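Local coordinates for putative beta-glucosidase (Bifidobacterium adolescentis, PDB 5WAB), which hydrolyses terminal beta-glucosidic linkages as a glycoside hydrolase of family 3, and may also release arabinopyranose from a ginsenoside, at residues A394-L408 with L433-V447. Sequence-based numbering, arbitrary orientation.
Sequences AVETAKNADVVLMFL and LLKAVAAENKNIVVV
In a parallel beta-alpha-beta unit of the C-terminal domain, helix 433-438 connects strand 403-408 to strand 444-447 and packs over the sheet beside helix 394-399, which leads into the first strand. Five backbone hydrogen bonds join the segments, from Val404 N to Asn443 O, just ahead of strand 444-447, through to Leu408 N and Val447 O. On the helix-covered face, Met406 has CG anti to the backbone N (chi1 -172°) and bends at chi3. Its CE thereby meets Val437 tip to tip, 3.7 Å from Val437 CG1, while Met406 SD lies 4.0 Å from Leu434 CD1 where the two side chains cross. Between the helices, Ala394 CB touches Leu433 CD1 at 3.8 Å, and Val395 CG2 meets Ala436 CB. On the other face, Val447 lies alongside Phe407 and sets its CB over the ring in a CH-pi contact, 4.0 Å from the centroid; Leu480 touches both. Beyond helix 433-438, buried Asn441 shapes its own Asx turn, OD1 accepting from Asn443 N, and reaches the other loop through ND2, which donates to Ala401 O (3.1 Å) from above the carbonyl plane. Apolar packing thus joins helices to sheet, while one carboxamide ties the turns leading into both strands.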
# COMPACT_ATOMS: atom_id res chain seq x y z
N ALA A 394 -18.92 -3.31 -31.86
CA ALA A 394 -18.61 -2.20 -30.97
C ALA A 394 -18.48 -0.90 -31.75
O ALA A 394 -18.73 0.18 -31.20
CB ALA A 394 -17.33 -2.47 -30.19
N VAL A 395 -18.09 -0.97 -33.02
CA VAL A 395 -18.02 0.23 -33.85
C VAL A 395 -19.42 0.70 -34.23
O VAL A 395 -19.69 1.90 -34.27
CB VAL A 395 -17.13 0.00 -35.08
CG1 VAL A 395 -17.21 1.19 -36.02
CG2 VAL A 395 -15.69 -0.22 -34.66
N GLU A 396 -20.32 -0.24 -34.55
CA GLU A 396 -21.69 0.17 -34.86
C GLU A 396 -22.35 0.80 -33.64
O GLU A 396 -23.09 1.78 -33.75
CB GLU A 396 -22.50 -1.02 -35.35
CG GLU A 396 -22.18 -1.42 -36.78
CD GLU A 396 -22.63 -0.37 -37.78
OE1 GLU A 396 -23.72 0.20 -37.60
OE2 GLU A 396 -21.87 -0.11 -38.74
N THR A 397 -22.08 0.25 -32.46
CA THR A 397 -22.40 0.95 -31.23
C THR A 397 -21.43 2.12 -31.11
O THR A 397 -20.39 2.14 -31.77
CB THR A 397 -22.31 -0.01 -30.04
OG1 THR A 397 -23.12 -1.16 -30.30
CG2 THR A 397 -22.84 0.64 -28.79
N ALA A 398 -21.78 3.12 -30.31
CA ALA A 398 -20.96 4.32 -30.14
C ALA A 398 -21.00 5.19 -31.39
O ALA A 398 -20.88 6.42 -31.30
CB ALA A 398 -19.50 3.98 -29.77
N LYS A 399 -21.18 4.58 -32.56
CA LYS A 399 -21.45 5.38 -33.74
C LYS A 399 -22.80 6.05 -33.58
O LYS A 399 -23.01 7.16 -34.07
CB LYS A 399 -21.40 4.51 -34.99
CG LYS A 399 -21.59 5.27 -36.30
CD LYS A 399 -21.44 4.34 -37.50
CE LYS A 399 -21.59 5.11 -38.80
NZ LYS A 399 -21.33 4.24 -39.99
N ASN A 400 -23.70 5.38 -32.86
CA ASN A 400 -25.00 5.91 -32.48
C ASN A 400 -24.99 6.19 -30.98
O ASN A 400 -25.60 5.46 -30.20
CB ASN A 400 -26.09 4.90 -32.85
CG ASN A 400 -25.91 4.32 -34.25
OD1 ASN A 400 -25.56 5.02 -35.20
ND2 ASN A 400 -26.12 3.01 -34.36
N ALA A 401 -24.28 7.24 -30.58
CA ALA A 401 -24.20 7.52 -29.15
C ALA A 401 -23.59 8.89 -28.89
O ALA A 401 -22.70 9.34 -29.63
CB ALA A 401 -23.40 6.45 -28.40
N ASP A 402 -24.05 9.52 -27.80
CA ASP A 402 -23.45 10.78 -27.37
C ASP A 402 -22.06 10.54 -26.79
O ASP A 402 -21.09 11.20 -27.19
CB ASP A 402 -24.35 11.44 -26.32
CG ASP A 402 -25.68 11.91 -26.89
OD1 ASP A 402 -25.73 12.24 -28.09
OD2 ASP A 402 -26.66 11.95 -26.12
N VAL A 403 -21.95 9.60 -25.85
CA VAL A 403 -20.69 9.30 -25.19
C VAL A 403 -20.52 7.79 -25.18
O VAL A 403 -21.50 7.05 -25.00
CB VAL A 403 -20.65 9.86 -23.75
CG1 VAL A 403 -19.27 9.66 -23.14
CG2 VAL A 403 -21.03 11.33 -23.73
N VAL A 404 -19.29 7.32 -25.38
CA VAL A 404 -18.96 5.91 -25.31
C VAL A 404 -18.08 5.71 -24.08
O VAL A 404 -17.02 6.33 -23.95
CB VAL A 404 -18.29 5.39 -26.59
CG1 VAL A 404 -17.21 6.32 -27.05
CG2 VAL A 404 -17.74 3.99 -26.38
N LEU A 405 -18.55 4.87 -23.16
CA LEU A 405 -17.79 4.47 -21.97
C LEU A 405 -17.12 3.14 -22.28
O LEU A 405 -17.78 2.09 -22.27
CB LEU A 405 -18.71 4.38 -20.76
CG LEU A 405 -19.44 5.68 -20.42
CD1 LEU A 405 -20.38 5.50 -19.23
CD2 LEU A 405 -18.44 6.80 -20.16
N MET A 406 -15.82 3.17 -22.56
CA MET A 406 -15.07 1.98 -22.92
C MET A 406 -14.26 1.51 -21.73
O MET A 406 -13.46 2.26 -21.17
CB MET A 406 -14.14 2.25 -24.09
CG MET A 406 -13.49 0.99 -24.62
SD MET A 406 -12.66 1.31 -26.16
CE MET A 406 -14.02 2.01 -27.09
N PHE A 407 -14.46 0.24 -21.35
CA PHE A 407 -13.82 -0.34 -20.17
C PHE A 407 -12.68 -1.25 -20.62
O PHE A 407 -12.92 -2.31 -21.21
CB PHE A 407 -14.85 -1.08 -19.33
CG PHE A 407 -15.81 -0.17 -18.61
CD1 PHE A 407 -16.81 0.50 -19.30
CD2 PHE A 407 -15.71 0.01 -17.25
CE1 PHE A 407 -17.69 1.33 -18.65
CE2 PHE A 407 -16.59 0.85 -16.58
CZ PHE A 407 -17.58 1.51 -17.29
N LEU A 408 -11.46 -0.83 -20.34
CA LEU A 408 -10.26 -1.55 -20.74
C LEU A 408 -9.45 -1.93 -19.50
O LEU A 408 -9.76 -1.54 -18.37
CB LEU A 408 -9.43 -0.69 -21.69
CG LEU A 408 -10.24 -0.07 -22.82
CD1 LEU A 408 -9.41 0.92 -23.64
CD2 LEU A 408 -10.83 -1.17 -23.71
N LEU A 433 -9.13 -1.94 -30.72
CA LEU A 433 -10.55 -1.61 -30.66
C LEU A 433 -10.76 -0.14 -30.34
O LEU A 433 -11.64 0.52 -30.92
CB LEU A 433 -11.26 -2.48 -29.63
CG LEU A 433 -12.71 -2.09 -29.37
CD1 LEU A 433 -13.57 -2.42 -30.56
CD2 LEU A 433 -13.23 -2.78 -28.12
N LEU A 434 -9.96 0.40 -29.42
CA LEU A 434 -10.06 1.82 -29.10
C LEU A 434 -9.77 2.69 -30.32
O LEU A 434 -10.49 3.65 -30.59
CB LEU A 434 -9.12 2.17 -27.95
CG LEU A 434 -8.95 3.65 -27.61
CD1 LEU A 434 -10.29 4.31 -27.29
CD2 LEU A 434 -7.97 3.82 -26.45
N LYS A 435 -8.73 2.34 -31.08
CA LYS A 435 -8.41 3.09 -32.29
C LYS A 435 -9.56 3.04 -33.29
O LYS A 435 -9.90 4.05 -33.92
CB LYS A 435 -7.13 2.56 -32.94
CG LYS A 435 -5.85 2.80 -32.16
CD LYS A 435 -4.71 1.90 -32.64
CE LYS A 435 -3.34 2.50 -32.36
NZ LYS A 435 -3.15 2.87 -30.92
N ALA A 436 -10.17 1.86 -33.45
CA ALA A 436 -11.27 1.71 -34.40
C ALA A 436 -12.50 2.49 -33.94
O ALA A 436 -13.17 3.12 -34.76
CB ALA A 436 -11.60 0.24 -34.59
N VAL A 437 -12.81 2.44 -32.65
CA VAL A 437 -13.95 3.19 -32.15
C VAL A 437 -13.70 4.69 -32.30
O VAL A 437 -14.61 5.45 -32.69
CB VAL A 437 -14.26 2.80 -30.70
CG1 VAL A 437 -15.26 3.76 -30.07
CG2 VAL A 437 -14.78 1.36 -30.64
N ALA A 438 -12.47 5.14 -32.04
CA ALA A 438 -12.16 6.56 -32.12
C ALA A 438 -12.33 7.13 -33.52
O ALA A 438 -12.54 8.34 -33.67
CB ALA A 438 -10.74 6.82 -31.62
N ALA A 439 -12.24 6.28 -34.55
CA ALA A 439 -12.43 6.74 -35.91
C ALA A 439 -13.87 7.14 -36.19
O ALA A 439 -14.12 7.93 -37.11
CB ALA A 439 -11.99 5.67 -36.91
N GLU A 440 -14.83 6.61 -35.43
CA GLU A 440 -16.23 6.94 -35.63
C GLU A 440 -16.83 7.78 -34.51
O GLU A 440 -17.91 8.35 -34.71
CB GLU A 440 -17.06 5.66 -35.79
CG GLU A 440 -18.05 5.73 -36.94
CD GLU A 440 -17.37 5.82 -38.29
OE1 GLU A 440 -16.48 4.99 -38.56
OE2 GLU A 440 -17.71 6.73 -39.07
N ASN A 441 -16.18 7.87 -33.36
CA ASN A 441 -16.71 8.67 -32.25
C ASN A 441 -15.54 9.08 -31.36
O ASN A 441 -14.90 8.22 -30.75
CB ASN A 441 -17.76 7.89 -31.46
CG ASN A 441 -18.60 8.77 -30.56
OD1 ASN A 441 -18.15 9.82 -30.11
ND2 ASN A 441 -19.82 8.34 -30.29
N LYS A 442 -15.28 10.38 -31.27
CA LYS A 442 -14.16 10.88 -30.50
C LYS A 442 -14.50 11.11 -29.04
O LYS A 442 -13.58 11.27 -28.22
CB LYS A 442 -13.64 12.18 -31.13
CG LYS A 442 -13.84 12.25 -32.64
CD LYS A 442 -12.82 13.16 -33.33
CE LYS A 442 -11.52 12.42 -33.60
NZ LYS A 442 -11.70 11.30 -34.57
N ASN A 443 -15.78 11.11 -28.68
CA ASN A 443 -16.21 11.35 -27.30
C ASN A 443 -16.13 10.02 -26.55
O ASN A 443 -17.13 9.34 -26.30
CB ASN A 443 -17.62 11.93 -27.26
CG ASN A 443 -17.67 13.34 -27.78
OD1 ASN A 443 -16.77 14.14 -27.53
ND2 ASN A 443 -18.72 13.66 -28.52
N ILE A 444 -14.90 9.66 -26.19
CA ILE A 444 -14.61 8.38 -25.55
C ILE A 444 -14.12 8.65 -24.13
O ILE A 444 -13.27 9.52 -23.91
CB ILE A 444 -13.55 7.59 -26.33
CG1 ILE A 444 -14.02 7.36 -27.77
CG2 ILE A 444 -13.28 6.26 -25.64
CD1 ILE A 444 -13.10 6.51 -28.59
N VAL A 445 -14.68 7.92 -23.17
CA VAL A 445 -14.14 7.83 -21.82
C VAL A 445 -13.66 6.40 -21.61
O VAL A 445 -14.44 5.45 -21.74
CB VAL A 445 -15.16 8.23 -20.75
CG1 VAL A 445 -14.51 8.22 -19.38
CG2 VAL A 445 -15.74 9.60 -21.04
N VAL A 446 -12.38 6.24 -21.30
CA VAL A 446 -11.78 4.94 -21.01
C VAL A 446 -11.70 4.78 -19.49
O VAL A 446 -11.15 5.64 -18.80
CB VAL A 446 -10.40 4.81 -21.66
CG1 VAL A 446 -9.65 3.60 -21.11
CG2 VAL A 446 -10.55 4.69 -23.17
N VAL A 447 -12.27 3.69 -18.98
CA VAL A 447 -12.16 3.31 -17.57
C VAL A 447 -11.23 2.11 -17.47
O VAL A 447 -11.48 1.08 -18.10
CB VAL A 447 -13.53 3.00 -16.95
CG1 VAL A 447 -13.38 2.63 -15.48
CG2 VAL A 447 -14.48 4.18 -17.12